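Local atomic coordinates of putative Type I topoisomerase (Deinococcus radiodurans, PDB entry 3M4A), a protein that binds DNA and, as a type IB topoisomerase, probably relaxes it by cutting one strand, letting the helix swivel and resealing the break without ATP. Residues R129-A134 / F233-F238; P103-A108 / R227-P232; T244-E249 / V271-D276. One frame throughout, in Å; residues are numbered along the deposited sequence.

How the interactions relate
Interactions 1 and 2 adjoin, their centres 11 Å apart, and together tie helices 91-113, 120-134, 219-230 and 235-254 into one cluster. Phe-238 of interaction 1 joins them, its CZ lying 3.7 Å from Leu-105 CD2 and its CE2 3.8 Å from Ile-230 CD1. Lys-106 and Arg-129 meet beside the bound acetate, with a phosphate of the DNA next to Arg-129. Interaction 3 stands apart: it shares helix 235-254 with interaction 1 but lies farther along it, the two centres 15 Å apart and without touching. Its nearest atom is about 16 Å from the DNA, against about 5 Å for interaction 2.

Interaction 1 of 3, residues R129-A134 / F233-F238; sequences RLLHVA and FTAKDF. With ACY (acetic acid), chain D; nucleotides of chain B.
His-132 and Phe-238 bring the backbones closest, their CA atoms 5.4 Å apart, where the end of helix 120-134 meets the start of helix 235-254. No direct hydrogen bond spans the gap, but one water donates to both His-132 O and Phe-238 O. Thr-234 and Asp-237 form a capping box that starts the second helix.

Phe-238 carries most of the packing. Its CG stands anti to the carbonyl carbon (chi1 -71°), which lays the ring against the first helix: CD2 is 3.7 Å from Leu-131 CB, CD1 is 3.6 Å from His-132 CA, and His-132 N sits over one face, near the rim. The imidazole meets this ring obliquely and reaches away to an acetate, probably from the crystallisation liquor, ND1 donating to OXT over 2.7 Å; its NE2 bonds to Glu-325. Arg-129 holds the other acetate oxygen, NE to O 2.8 Å, while NH1 and NH2 each donate to a different phosphate oxygen of DC10 of chain B. A leucine in place of Arg-129 would probably leave that phosphate without its two-pronged grip.

This end of helix 120-134 thus faces the DNA backbone within the catalytic core. Helix 91-113 passes beside the contact, with Phe-98 edge-to-face with Phe-238, and Leu-226 of helix 219-230 packs on Leu-131, Ala-235 and Phe-238.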
ATOM      1  N   ARG A 129      -0.514   6.718   3.068  1.00  2.70           N
ATOM      2  CA  ARG A 129      -1.927   6.389   3.311  1.00  2.75           C
ATOM      3  C   ARG A 129      -2.717   6.447   2.010  1.00  3.42           C
ATOM      4  O   ARG A 129      -3.545   5.588   1.745  1.00  2.35           O
ATOM      5  CB  ARG A 129      -2.561   7.278   4.387  1.00  2.91           C
ATOM      6  CG  ARG A 129      -4.011   6.903   4.686  1.00  2.39           C
ATOM      7  CD  ARG A 129      -4.509   7.609   5.914  1.00  2.99           C
ATOM      8  NE  ARG A 129      -3.861   7.056   7.101  1.00  3.16           N
ATOM      9  CZ  ARG A 129      -4.068   7.489   8.340  1.00  5.58           C
ATOM     10  NH1 ARG A 129      -4.954   8.435   8.599  1.00  5.59           N
ATOM     11  NH2 ARG A 129      -3.417   6.914   9.332  1.00  5.58           N
ATOM     12  N   LEU A 130      -2.475   7.453   1.189  1.00  3.21           N
ATOM     13  CA  LEU A 130      -3.171   7.532  -0.116  1.00  3.10           C
ATOM     14  C   LEU A 130      -2.857   6.349  -1.061  1.00  3.37           C
ATOM     15  O   LEU A 130      -3.747   5.858  -1.740  1.00  3.41           O
ATOM     16  CB  LEU A 130      -2.876   8.860  -0.797  1.00  3.42           C
ATOM     17  CG  LEU A 130      -3.548  10.058  -0.115  1.00  2.52           C
ATOM     18  CD1 LEU A 130      -2.946  11.377  -0.588  1.00  4.03           C
ATOM     19  CD2 LEU A 130      -5.063  10.003  -0.388  1.00  3.11           C
ATOM     20  N   LEU A 131      -1.607   5.895  -1.080  1.00  3.92           N
ATOM     21  CA  LEU A 131      -1.240   4.680  -1.840  1.00  4.01           C
ATOM     22  C   LEU A 131      -2.030   3.475  -1.346  1.00  3.66           C
ATOM     23  O   LEU A 131      -2.530   2.670  -2.135  1.00  4.94           O
ATOM     24  CB  LEU A 131       0.251   4.380  -1.709  1.00  4.25           C
ATOM     25  CG  LEU A 131       1.284   5.327  -2.296  1.00  4.94           C
ATOM     26  CD1 LEU A 131       2.719   4.958  -1.866  1.00  6.37           C
ATOM     27  CD2 LEU A 131       1.152   5.410  -3.822  1.00  6.96           C
ATOM     28  N   HIS A 132      -2.146   3.361  -0.021  1.00  3.71           N
ATOM     29  CA  HIS A 132      -2.798   2.240   0.605  1.00  3.67           C
ATOM     30  C   HIS A 132      -4.303   2.236   0.346  1.00  3.17           C
ATOM     31  O   HIS A 132      -4.848   1.220  -0.100  1.00  5.28           O
ATOM     32  CB  HIS A 132      -2.513   2.287   2.102  1.00  4.28           C
ATOM     33  CG  HIS A 132      -3.119   1.159   2.892  1.00  3.48           C
ATOM     34  ND1 HIS A 132      -3.368   1.281   4.240  1.00  6.03           N
ATOM     35  CD2 HIS A 132      -3.509  -0.090   2.546  1.00  5.98           C
ATOM     36  CE1 HIS A 132      -3.881   0.152   4.695  1.00  6.58           C
ATOM     37  NE2 HIS A 132      -3.978  -0.701   3.687  1.00  6.34           N
ATOM     38  N   VAL A 133      -4.977   3.345   0.660  1.00  3.30           N
ATOM     39  CA  VAL A 133      -6.436   3.366   0.646  1.00  3.28           C
ATOM     40  C   VAL A 133      -7.024   3.737  -0.714  1.00  4.06           C
ATOM     41  O   VAL A 133      -8.218   3.490  -0.954  1.00  4.97           O
ATOM     42  CB  VAL A 133      -7.035   4.280   1.775  1.00  3.26           C
ATOM     43  CG1 VAL A 133      -6.401   3.943   3.141  1.00  4.54           C
ATOM     44  CG2 VAL A 133      -6.874   5.749   1.460  1.00  4.85           C
ATOM     45  N   ALA A 134      -6.223   4.345  -1.595  1.00  4.15           N
ATOM     46  CA  ALA A 134      -6.718   4.775  -2.905  1.00  4.07           C
ATOM     47  C   ALA A 134      -5.947   4.242  -4.116  1.00  4.60           C
ATOM     48  O   ALA A 134      -6.337   4.527  -5.244  1.00  5.27           O
ATOM     49  CB  ALA A 134      -6.801   6.298  -2.955  1.00  4.32           C
ATOM     50  N   PHE A 233       8.793  -4.952   0.406  1.00 12.40           N
ATOM     51  CA  PHE A 233       7.607  -4.635  -0.374  1.00 12.28           C
ATOM     52  C   PHE A 233       7.781  -3.241  -0.957  1.00 12.37           C
ATOM     53  O   PHE A 233       8.573  -2.449  -0.450  1.00 12.63           O
ATOM     54  CB  PHE A 233       6.347  -4.747   0.474  1.00 12.41           C
ATOM     55  CG  PHE A 233       6.147  -6.115   1.076  1.00 12.47           C
ATOM     56  CD1 PHE A 233       5.717  -7.176   0.285  1.00 12.54           C
ATOM     57  CD2 PHE A 233       6.411  -6.353   2.421  1.00 11.48           C
ATOM     58  CE1 PHE A 233       5.528  -8.445   0.826  1.00 11.42           C
ATOM     59  CE2 PHE A 233       6.237  -7.626   2.972  1.00 12.95           C
ATOM     60  CZ  PHE A 233       5.791  -8.676   2.176  1.00 12.77           C
ATOM     61  N   THR A 234       7.077  -2.963  -2.051  1.00 12.28           N
ATOM     62  CA  THR A 234       7.197  -1.684  -2.747  1.00 12.30           C
ATOM     63  C   THR A 234       5.831  -1.046  -2.965  1.00 11.88           C
ATOM     64  O   THR A 234       4.784  -1.661  -2.713  1.00 11.60           O
ATOM     65  CB  THR A 234       7.857  -1.847  -4.137  1.00 13.08           C
ATOM     66  OG1 THR A 234       6.944  -2.472  -5.048  1.00 14.01           O
ATOM     67  CG2 THR A 234       9.148  -2.679  -4.048  1.00 13.94           C
ATOM     68  N   ALA A 235       5.839   0.173  -3.492  1.00 11.57           N
ATOM     69  CA  ALA A 235       4.575   0.860  -3.780  1.00 11.45           C
ATOM     70  C   ALA A 235       3.621   0.010  -4.627  1.00 10.97           C
ATOM     71  O   ALA A 235       2.402   0.094  -4.455  1.00  9.94           O
ATOM     72  CB  ALA A 235       4.826   2.227  -4.430  1.00 11.43           C
ATOM     73  N   LYS A 236       4.144  -0.823  -5.536  1.00 11.42           N
ATOM     74  CA  LYS A 236       3.280  -1.634  -6.395  1.00 11.73           C
ATOM     75  C   LYS A 236       2.431  -2.612  -5.593  1.00 10.46           C
ATOM     76  O   LYS A 236       1.309  -2.957  -5.994  1.00 10.34           O
ATOM     77  CB  LYS A 236       4.082  -2.430  -7.435  1.00 12.65           C
ATOM     78  CG  LYS A 236       3.189  -3.173  -8.411  1.00 13.40           C
ATOM     79  CD  LYS A 236       3.968  -3.789  -9.578  1.00 15.61           C
ATOM     80  CE  LYS A 236       3.035  -4.117 -10.735  1.00 18.34           C
ATOM     81  NZ  LYS A 236       1.846  -4.928 -10.331  1.00 22.25           N
ATOM     82  N   ASP A 237       2.968  -3.079  -4.470  1.00  9.90           N
ATOM     83  CA  ASP A 237       2.220  -3.996  -3.618  1.00  8.76           C
ATOM     84  C   ASP A 237       0.923  -3.368  -3.087  1.00  7.18           C
ATOM     85  O   ASP A 237      -0.039  -4.083  -2.815  1.00  6.74           O
ATOM     86  CB  ASP A 237       3.087  -4.520  -2.471  1.00  9.06           C
ATOM     87  CG  ASP A 237       4.177  -5.461  -2.960  1.00 11.72           C
ATOM     88  OD1 ASP A 237       3.819  -6.541  -3.476  1.00 13.40           O
ATOM     89  OD2 ASP A 237       5.375  -5.113  -2.836  1.00 12.74           O
ATOM     90  N   PHE A 238       0.863  -2.047  -2.953  1.00  6.36           N
ATOM     91  CA  PHE A 238      -0.409  -1.413  -2.549  1.00  6.06           C
ATOM     92  C   PHE A 238      -1.479  -1.567  -3.627  1.00  5.95           C
ATOM     93  O   PHE A 238      -2.673  -1.664  -3.315  1.00  5.25           O
ATOM     94  CB  PHE A 238      -0.237   0.074  -2.262  1.00  6.26           C
ATOM     95  CG  PHE A 238       0.524   0.386  -0.998  1.00  5.55           C
ATOM     96  CD1 PHE A 238       0.022   0.010   0.245  1.00  6.16           C
ATOM     97  CD2 PHE A 238       1.712   1.095  -1.055  1.00  7.73           C
ATOM     98  CE1 PHE A 238       0.704   0.310   1.406  1.00  8.27           C
ATOM     99  CE2 PHE A 238       2.412   1.405   0.111  1.00  7.55           C
ATOM    100  CZ  PHE A 238       1.902   1.012   1.348  1.00  7.20           C
TER
HETATM  101  C   ACY D 804      -1.969   4.047   6.066  1.00  8.62           C
HETATM  102  O   ACY D 804      -1.944   5.004   6.876  1.00  7.88           O
HETATM  103  OXT ACY D 804      -3.037   3.570   5.621  1.00  7.46           O
HETATM  104  CH3 ACY D 804      -0.670   3.445   5.627  1.00  8.72           C
ATOM    105  P    DC B  10      -4.409   8.517  12.547  1.00  5.88           P
ATOM    106  OP1  DC B  10      -3.551   7.373  12.258  1.00  5.52           O
ATOM    107  OP2  DC B  10      -5.223   9.065  11.436  1.00  4.77           O
ATOM    108  O5'  DC B  10      -5.428   8.061  13.681  1.00  5.68           O
ATOM    109  C5'  DC B  10      -4.914   7.432  14.867  1.00  6.55           C
ATOM    110  C4'  DC B  10      -6.018   7.300  15.888  1.00  7.53           C
ATOM    111  O4'  DC B  10      -6.419   8.624  16.358  1.00  6.40           O
ATOM    112  C3'  DC B  10      -7.298   6.632  15.381  1.00  7.99           C
ATOM    113  O3'  DC B  10      -7.848   5.808  16.384  1.00 12.32           O
ATOM    114  C2'  DC B  10      -8.228   7.797  15.126  1.00  7.42           C
ATOM    115  C1'  DC B  10      -7.844   8.660  16.314  1.00  6.17           C
ATOM    116  N1   DC B  10      -8.263  10.070  16.245  1.00  4.90           N
ATOM    117  C2   DC B  10      -8.450  10.746  17.457  1.00  3.47           C
ATOM    118  O2   DC B  10      -8.265  10.144  18.533  1.00  5.00           O
ATOM    119  N3   DC B  10      -8.847  12.033  17.425  1.00  4.03           N
ATOM    120  C4   DC B  10      -9.058  12.654  16.266  1.00  5.01           C
ATOM    121  N4   DC B  10      -9.435  13.929  16.305  1.00  6.12           N
ATOM    122  C5   DC B  10      -8.863  11.985  15.021  1.00  6.27           C
ATOM    123  C6   DC B  10      -8.478  10.704  15.061  1.00  5.79           C
TER
HETATM  124  O   HOH W   1      -3.365  -1.127  -0.697  1.00  5.50           O

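Interaction 2 of 3, residues P103-A108 / R227-P232; sequences PTLKVA and REVIGP
Leu-105 and Val-229 bury the most surface here, in equal measure, and their CA atoms are also the nearest pair, 5.8 Å apart. The meeting is wholly apolar, side chain against side chain, between helix 91-113 and the C-terminal end of helix 219-230. With its CG anti to the backbone N (chi1 173°), Leu-105 swings its end toward helix 219-230, although its CB does not start out in that direction. Methyl CD1 then does most of the touching: it comes within 3.5 Å of Val-229 CG2, a close fit, and lies 3.8 Å from Ile-230 CG2. The two leucine methyls share the isoleucine branch, since CD2 also reaches Ile-230 CG2, at 4.0 Å. Leu-105 and Ile-230 thus run side by side, pointing the same way, whereas Val-229 meets the leucine at a slant. The second valine methyl is used about a turn farther along helix 91-113, where CG1 rests 4.2 Å from Ala-108 CB.

All four touching residues are buried. Phe-238 of helix 235-254 packs against both Leu-105 and Ile-230. Nearby, Thr-104 touches Arg-4 and Leu-7 of helix 4-8, while Glu-228 is salt-bridged to Arg-121 of helix 120-134 and packs on Tyr-77 of strand 75-79.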
ATOM      1  N   PRO A 103       0.075  -3.944   9.587  1.00  9.73           N
ATOM      2  CA  PRO A 103      -0.073  -3.386  10.948  1.00 10.02           C
ATOM      3  C   PRO A 103       1.135  -2.575  11.419  1.00  9.90           C
ATOM      4  O   PRO A 103       0.971  -1.519  12.039  1.00  9.62           O
ATOM      5  CB  PRO A 103      -0.267  -4.631  11.813  1.00 10.07           C
ATOM      6  CG  PRO A 103      -0.799  -5.660  10.870  1.00 10.89           C
ATOM      7  CD  PRO A 103      -0.098  -5.411   9.583  1.00 10.30           C
ATOM      8  N   THR A 104       2.336  -3.064  11.121  1.00  9.94           N
ATOM      9  CA  THR A 104       3.558  -2.321  11.420  1.00  9.86           C
ATOM     10  C   THR A 104       3.636  -1.002  10.654  1.00  9.32           C
ATOM     11  O   THR A 104       4.063   0.027  11.202  1.00  8.95           O
ATOM     12  CB  THR A 104       4.796  -3.179  11.175  1.00 10.44           C
ATOM     13  OG1 THR A 104       4.785  -4.259  12.108  1.00 14.19           O
ATOM     14  CG2 THR A 104       6.069  -2.362  11.367  1.00 10.74           C
ATOM     15  N   LEU A 105       3.242  -1.037   9.380  1.00  8.59           N
ATOM     16  CA  LEU A 105       3.145   0.182   8.576  1.00  8.44           C
ATOM     17  C   LEU A 105       2.262   1.215   9.259  1.00  8.14           C
ATOM     18  O   LEU A 105       2.617   2.383   9.307  1.00  8.28           O
ATOM     19  CB  LEU A 105       2.569  -0.105   7.190  1.00  8.22           C
ATOM     20  CG  LEU A 105       2.251   1.081   6.283  1.00  8.23           C
ATOM     21  CD1 LEU A 105       3.513   1.853   5.986  1.00  7.59           C
ATOM     22  CD2 LEU A 105       1.545   0.589   5.003  1.00  8.80           C
ATOM     23  N   LYS A 106       1.096   0.781   9.734  1.00  8.03           N
ATOM     24  CA  LYS A 106       0.142   1.683  10.402  1.00  8.46           C
ATOM     25  C   LYS A 106       0.713   2.324  11.661  1.00  8.13           C
ATOM     26  O   LYS A 106       0.513   3.512  11.909  1.00  7.09           O
ATOM     27  CB  LYS A 106      -1.157   0.953  10.734  1.00  9.10           C
ATOM     28  CG  LYS A 106      -1.982   0.591   9.505  1.00 11.81           C
ATOM     29  CD  LYS A 106      -2.637   1.775   8.901  1.00 13.63           C
ATOM     30  CE  LYS A 106      -3.703   2.354   9.823  1.00 13.56           C
ATOM     31  NZ  LYS A 106      -4.133   3.667   9.343  1.00 13.49           N
ATOM     32  N   VAL A 107       1.433   1.543  12.459  1.00  8.43           N
ATOM     33  CA  VAL A 107       2.071   2.089  13.655  1.00  8.93           C
ATOM     34  C   VAL A 107       3.089   3.172  13.278  1.00  8.59           C
ATOM     35  O   VAL A 107       3.103   4.286  13.837  1.00  8.56           O
ATOM     36  CB  VAL A 107       2.751   0.970  14.472  1.00  9.11           C
ATOM     37  CG1 VAL A 107       3.669   1.559  15.580  1.00 11.29           C
ATOM     38  CG2 VAL A 107       1.694   0.037  15.057  1.00  8.79           C
ATOM     39  N   ALA A 108       3.921   2.860  12.294  1.00  9.09           N
ATOM     40  CA  ALA A 108       4.955   3.781  11.845  1.00  8.59           C
ATOM     41  C   ALA A 108       4.365   5.056  11.237  1.00  8.53           C
ATOM     42  O   ALA A 108       4.798   6.171  11.556  1.00  8.70           O
ATOM     43  CB  ALA A 108       5.845   3.096  10.853  1.00  8.92           C
ATOM     44  N   ARG A 227      10.766   2.243   1.459  1.00 12.12           N
ATOM     45  CA  ARG A 227      11.773   1.227   1.770  1.00 13.19           C
ATOM     46  C   ARG A 227      11.917   1.031   3.277  1.00 12.71           C
ATOM     47  O   ARG A 227      11.971  -0.103   3.752  1.00 12.23           O
ATOM     48  CB  ARG A 227      13.128   1.571   1.143  1.00 13.43           C
ATOM     49  CG  ARG A 227      13.179   1.343  -0.355  1.00 16.41           C
ATOM     50  CD  ARG A 227      14.612   1.189  -0.879  1.00 17.84           C
ATOM     51  NE  ARG A 227      15.460   2.333  -0.549  1.00 20.96           N
ATOM     52  CZ  ARG A 227      15.422   3.523  -1.158  1.00 22.41           C
ATOM     53  NH1 ARG A 227      14.566   3.761  -2.142  1.00 22.90           N
ATOM     54  NH2 ARG A 227      16.251   4.489  -0.772  1.00 23.33           N
ATOM     55  N   GLU A 228      11.939   2.133   4.025  1.00 12.51           N
ATOM     56  CA  GLU A 228      12.002   2.068   5.477  1.00 12.86           C
ATOM     57  C   GLU A 228      10.794   1.371   6.087  1.00 12.64           C
ATOM     58  O   GLU A 228      10.967   0.483   6.919  1.00 13.63           O
ATOM     59  CB  GLU A 228      12.136   3.455   6.110  1.00 12.59           C
ATOM     60  CG  GLU A 228      12.140   3.387   7.637  1.00 13.17           C
ATOM     61  CD  GLU A 228      12.079   4.732   8.314  1.00 13.83           C
ATOM     62  OE1 GLU A 228      12.424   5.731   7.668  1.00 16.26           O
ATOM     63  OE2 GLU A 228      11.671   4.788   9.499  1.00 16.80           O
ATOM     64  N   VAL A 229       9.585   1.763   5.680  1.00 12.50           N
ATOM     65  CA  VAL A 229       8.382   1.330   6.400  1.00 12.35           C
ATOM     66  C   VAL A 229       7.768   0.027   5.890  1.00 12.47           C
ATOM     67  O   VAL A 229       7.035  -0.614   6.636  1.00 12.55           O
ATOM     68  CB  VAL A 229       7.296   2.434   6.482  1.00 12.66           C
ATOM     69  CG1 VAL A 229       7.845   3.670   7.227  1.00 12.54           C
ATOM     70  CG2 VAL A 229       6.783   2.814   5.102  1.00 11.75           C
ATOM     71  N   ILE A 230       8.050  -0.357   4.642  1.00 12.14           N
ATOM     72  CA  ILE A 230       7.553  -1.632   4.099  1.00 12.35           C
ATOM     73  C   ILE A 230       8.555  -2.514   3.328  1.00 11.92           C
ATOM     74  O   ILE A 230       8.213  -3.634   2.961  1.00 11.67           O
ATOM     75  CB  ILE A 230       6.293  -1.443   3.189  1.00 12.29           C
ATOM     76  CG1 ILE A 230       6.582  -0.517   2.003  1.00 12.72           C
ATOM     77  CG2 ILE A 230       5.132  -0.948   4.015  1.00 12.99           C
ATOM     78  CD1 ILE A 230       5.574  -0.613   0.853  1.00 13.58           C
ATOM     79  N   GLY A 231       9.768  -2.032   3.065  1.00 11.62           N
ATOM     80  CA  GLY A 231      10.746  -2.845   2.311  1.00 11.77           C
ATOM     81  C   GLY A 231      10.903  -4.232   2.920  1.00 11.52           C
ATOM     82  O   GLY A 231      10.916  -4.361   4.130  1.00 12.01           O
ATOM     83  N   PRO A 232      11.021  -5.288   2.092  1.00 11.92           N
ATOM     84  CA  PRO A 232      11.206  -5.334   0.650  1.00 12.23           C
ATOM     85  C   PRO A 232       9.954  -5.132  -0.211  1.00 12.56           C
ATOM     86  O   PRO A 232      10.052  -5.138  -1.437  1.00 13.10           O
ATOM     87  CB  PRO A 232      11.755  -6.750   0.434  1.00 12.50           C
ATOM     88  CG  PRO A 232      11.112  -7.541   1.475  1.00 12.20           C
ATOM     89  CD  PRO A 232      10.969  -6.647   2.669  1.00 12.33           C
TER

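Interaction 3 of 3, residues T244-E249 / V271-D276; sequences TLLAAE and VKFVAD
Val-274 sits against Ala-247 where the two backbones come nearest within these segments, CA atoms 6.4 Å apart. The axes of the two segments approach to 9.5 Å and run in roughly opposite directions, at 141° to one another. The small alanine allows a valine methyl to lie close to the backbone: Val-274 CG2 is 3.7 Å from Ala-247 N and 4.0 Å from Ala-247 CB. The rotation of the valine decides which branch does this. CG1 stands anti to its own backbone N (chi1 176°), leaving CG2 anti to the carbonyl carbon and aimed at helix 235-254.

Leu-246 flanks the pair. Its side chain is extended away from its backbone N (chi1 -167°) and slides past Val-274 in the opposite direction; CD2 is the methyl that touches, 4.2 Å from Val-274 CG2. The same methyl meets Phe-273 at the ring edge, near the ring plane, with CD2 of the ring 4.4 Å away. Phe-273 is at the exposed border of the contact and also meets the ring of Tyr-250, one helical turn beyond Leu-246. On the buried flank, Thr-285 of helix 282-289 packs on Val-274, and Ile-290 in the loop after that helix on Ala-247.

No hydrogen bond crosses the contact, which is van der Waals packing of apolar side chains, one methyl resting on the backbone of Ala-247. Helices 235-254 and 260-278 follow each other through a short loop, which makes this an obliquely crossed antiparallel helical hairpin within the largely helical catalytic domain of type IB topoisomerases.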
ATOM      1  N   THR A 244      -6.938  -6.474  -5.298  1.00  4.36           N
ATOM      2  CA  THR A 244      -7.472  -7.736  -4.804  1.00  4.67           C
ATOM      3  C   THR A 244      -8.558  -7.479  -3.735  1.00  3.53           C
ATOM      4  O   THR A 244      -9.629  -8.093  -3.775  1.00  3.90           O
ATOM      5  CB  THR A 244      -6.356  -8.627  -4.260  1.00  4.96           C
ATOM      6  OG1 THR A 244      -5.442  -8.942  -5.321  1.00  4.97           O
ATOM      7  CG2 THR A 244      -6.905  -9.929  -3.648  1.00  4.27           C
ATOM      8  N   LEU A 245      -8.282  -6.531  -2.828  1.00  4.18           N
ATOM      9  CA  LEU A 245      -9.229  -6.152  -1.776  1.00  4.71           C
ATOM     10  C   LEU A 245     -10.521  -5.597  -2.386  1.00  4.48           C
ATOM     11  O   LEU A 245     -11.618  -6.024  -2.029  1.00  4.76           O
ATOM     12  CB  LEU A 245      -8.595  -5.143  -0.827  1.00  4.89           C
ATOM     13  CG  LEU A 245      -9.507  -4.623   0.280  1.00  4.98           C
ATOM     14  CD1 LEU A 245      -9.887  -5.739   1.250  1.00  6.46           C
ATOM     15  CD2 LEU A 245      -8.881  -3.438   1.013  1.00  6.77           C
ATOM     16  N   LEU A 246     -10.378  -4.644  -3.313  1.00  4.80           N
ATOM     17  CA  LEU A 246     -11.545  -4.037  -3.972  1.00  4.85           C
ATOM     18  C   LEU A 246     -12.380  -5.093  -4.702  1.00  4.84           C
ATOM     19  O   LEU A 246     -13.600  -5.105  -4.595  1.00  4.37           O
ATOM     20  CB  LEU A 246     -11.125  -2.897  -4.921  1.00  4.79           C
ATOM     21  CG  LEU A 246     -12.241  -1.994  -5.435  1.00  6.53           C
ATOM     22  CD1 LEU A 246     -12.837  -1.186  -4.314  1.00  7.46           C
ATOM     23  CD2 LEU A 246     -11.716  -1.070  -6.518  1.00  7.84           C
ATOM     24  N   ALA A 247     -11.709  -5.997  -5.412  1.00  4.50           N
ATOM     25  CA  ALA A 247     -12.382  -7.120  -6.058  1.00  5.10           C
ATOM     26  C   ALA A 247     -13.130  -7.987  -5.042  1.00  4.74           C
ATOM     27  O   ALA A 247     -14.300  -8.334  -5.241  1.00  4.88           O
ATOM     28  CB  ALA A 247     -11.386  -7.949  -6.856  1.00  5.38           C
ATOM     29  N   ALA A 248     -12.471  -8.315  -3.940  1.00  4.51           N
ATOM     30  CA  ALA A 248     -13.091  -9.174  -2.932  1.00  5.09           C
ATOM     31  C   ALA A 248     -14.317  -8.506  -2.289  1.00  5.04           C
ATOM     32  O   ALA A 248     -15.349  -9.144  -2.059  1.00  5.24           O
ATOM     33  CB  ALA A 248     -12.057  -9.558  -1.872  1.00  3.98           C
ATOM     34  N   GLU A 249     -14.202  -7.213  -2.009  1.00  5.08           N
ATOM     35  CA  GLU A 249     -15.324  -6.425  -1.462  1.00  6.43           C
ATOM     36  C   GLU A 249     -16.483  -6.378  -2.423  1.00  6.14           C
ATOM     37  O   GLU A 249     -17.639  -6.589  -2.038  1.00  6.63           O
ATOM     38  CB  GLU A 249     -14.861  -5.000  -1.186  1.00  6.27           C
ATOM     39  CG  GLU A 249     -13.985  -4.865   0.014  1.00  5.91           C
ATOM     40  CD  GLU A 249     -13.432  -3.456   0.210  1.00  8.87           C
ATOM     41  OE1 GLU A 249     -13.277  -2.694  -0.783  1.00 13.31           O
ATOM     42  OE2 GLU A 249     -13.149  -3.120   1.365  1.00 11.98           O
ATOM     43  N   VAL A 271     -13.833  -7.356 -12.668  1.00 11.00           N
ATOM     44  CA  VAL A 271     -12.572  -7.005 -13.305  1.00 11.10           C
ATOM     45  C   VAL A 271     -12.645  -5.622 -13.944  1.00 11.18           C
ATOM     46  O   VAL A 271     -11.711  -4.845 -13.826  1.00 11.26           O
ATOM     47  CB  VAL A 271     -12.116  -8.066 -14.350  1.00 11.32           C
ATOM     48  CG1 VAL A 271     -10.899  -7.576 -15.142  1.00 11.56           C
ATOM     49  CG2 VAL A 271     -11.794  -9.381 -13.645  1.00 10.20           C
ATOM     50  N   LYS A 272     -13.761  -5.326 -14.599  1.00 11.58           N
ATOM     51  CA  LYS A 272     -13.913  -4.030 -15.252  0.50 11.62           C
ATOM     52  C   LYS A 272     -14.007  -2.883 -14.234  1.00 11.53           C
ATOM     53  O   LYS A 272     -13.477  -1.800 -14.477  1.00 11.60           O
ATOM     54  CB  LYS A 272     -15.090  -4.063 -16.233  0.50 12.11           C
ATOM     55  CG  LYS A 272     -14.870  -5.091 -17.344  0.50 12.35           C
ATOM     56  CD  LYS A 272     -15.778  -4.900 -18.546  0.50 13.01           C
ATOM     57  CE  LYS A 272     -17.228  -5.173 -18.198  0.50 13.63           C
ATOM     58  NZ  LYS A 272     -18.045  -5.474 -19.407  0.50 14.08           N
ATOM     59  N   PHE A 273     -14.632  -3.137 -13.082  1.00 11.04           N
ATOM     60  CA  PHE A 273     -14.756  -2.124 -12.023  1.00 10.67           C
ATOM     61  C   PHE A 273     -13.386  -1.821 -11.430  1.00  9.65           C
ATOM     62  O   PHE A 273     -13.007  -0.667 -11.285  1.00  9.84           O
ATOM     63  CB  PHE A 273     -15.724  -2.603 -10.931  1.00 11.00           C
ATOM     64  CG  PHE A 273     -16.186  -1.523  -9.999  1.00 11.25           C
ATOM     65  CD1 PHE A 273     -17.467  -1.000 -10.098  1.00 11.63           C
ATOM     66  CD2 PHE A 273     -15.349  -1.042  -8.988  1.00 12.34           C
ATOM     67  CE1 PHE A 273     -17.899  -0.008  -9.242  1.00 11.60           C
ATOM     68  CE2 PHE A 273     -15.780  -0.043  -8.108  1.00 12.39           C
ATOM     69  CZ  PHE A 273     -17.056   0.483  -8.247  1.00 12.77           C
ATOM     70  N   VAL A 274     -12.648  -2.869 -11.081  1.00  8.91           N
ATOM     71  CA  VAL A 274     -11.317  -2.690 -10.504  1.00  8.69           C
ATOM     72  C   VAL A 274     -10.358  -2.083 -11.542  1.00  8.66           C
ATOM     73  O   VAL A 274      -9.484  -1.275 -11.204  1.00  8.21           O
ATOM     74  CB  VAL A 274     -10.781  -4.026  -9.928  1.00  7.82           C
ATOM     75  CG1 VAL A 274      -9.342  -3.878  -9.407  1.00  6.13           C
ATOM     76  CG2 VAL A 274     -11.707  -4.520  -8.831  1.00  8.97           C
ATOM     77  N   ALA A 275     -10.514  -2.488 -12.805  1.00  9.48           N
ATOM     78  CA  ALA A 275      -9.697  -1.959 -13.895  1.00  9.61           C
ATOM     79  C   ALA A 275      -9.857  -0.451 -14.005  1.00  9.75           C
ATOM     80  O   ALA A 275      -8.875   0.264 -14.185  1.00 10.16           O
ATOM     81  CB  ALA A 275     -10.076  -2.623 -15.218  1.00  9.99           C
ATOM     82  N   ASP A 276     -11.092   0.018 -13.882  1.00  9.64           N
ATOM     83  CA  ASP A 276     -11.377   1.443 -13.895  1.00 10.72           C
ATOM     84  C   ASP A 276     -10.749   2.167 -12.699  1.00 10.50           C
ATOM     85  O   ASP A 276     -10.171   3.241 -12.835  1.00 12.24           O
ATOM     86  CB  ASP A 276     -12.882   1.674 -13.919  1.00 11.62           C
ATOM     87  CG  ASP A 276     -13.229   3.077 -14.319  1.00 15.70           C
ATOM     88  OD1 ASP A 276     -13.055   3.409 -15.513  1.00 21.57           O
ATOM     89  OD2 ASP A 276     -13.644   3.843 -13.435  1.00 22.14           O
TER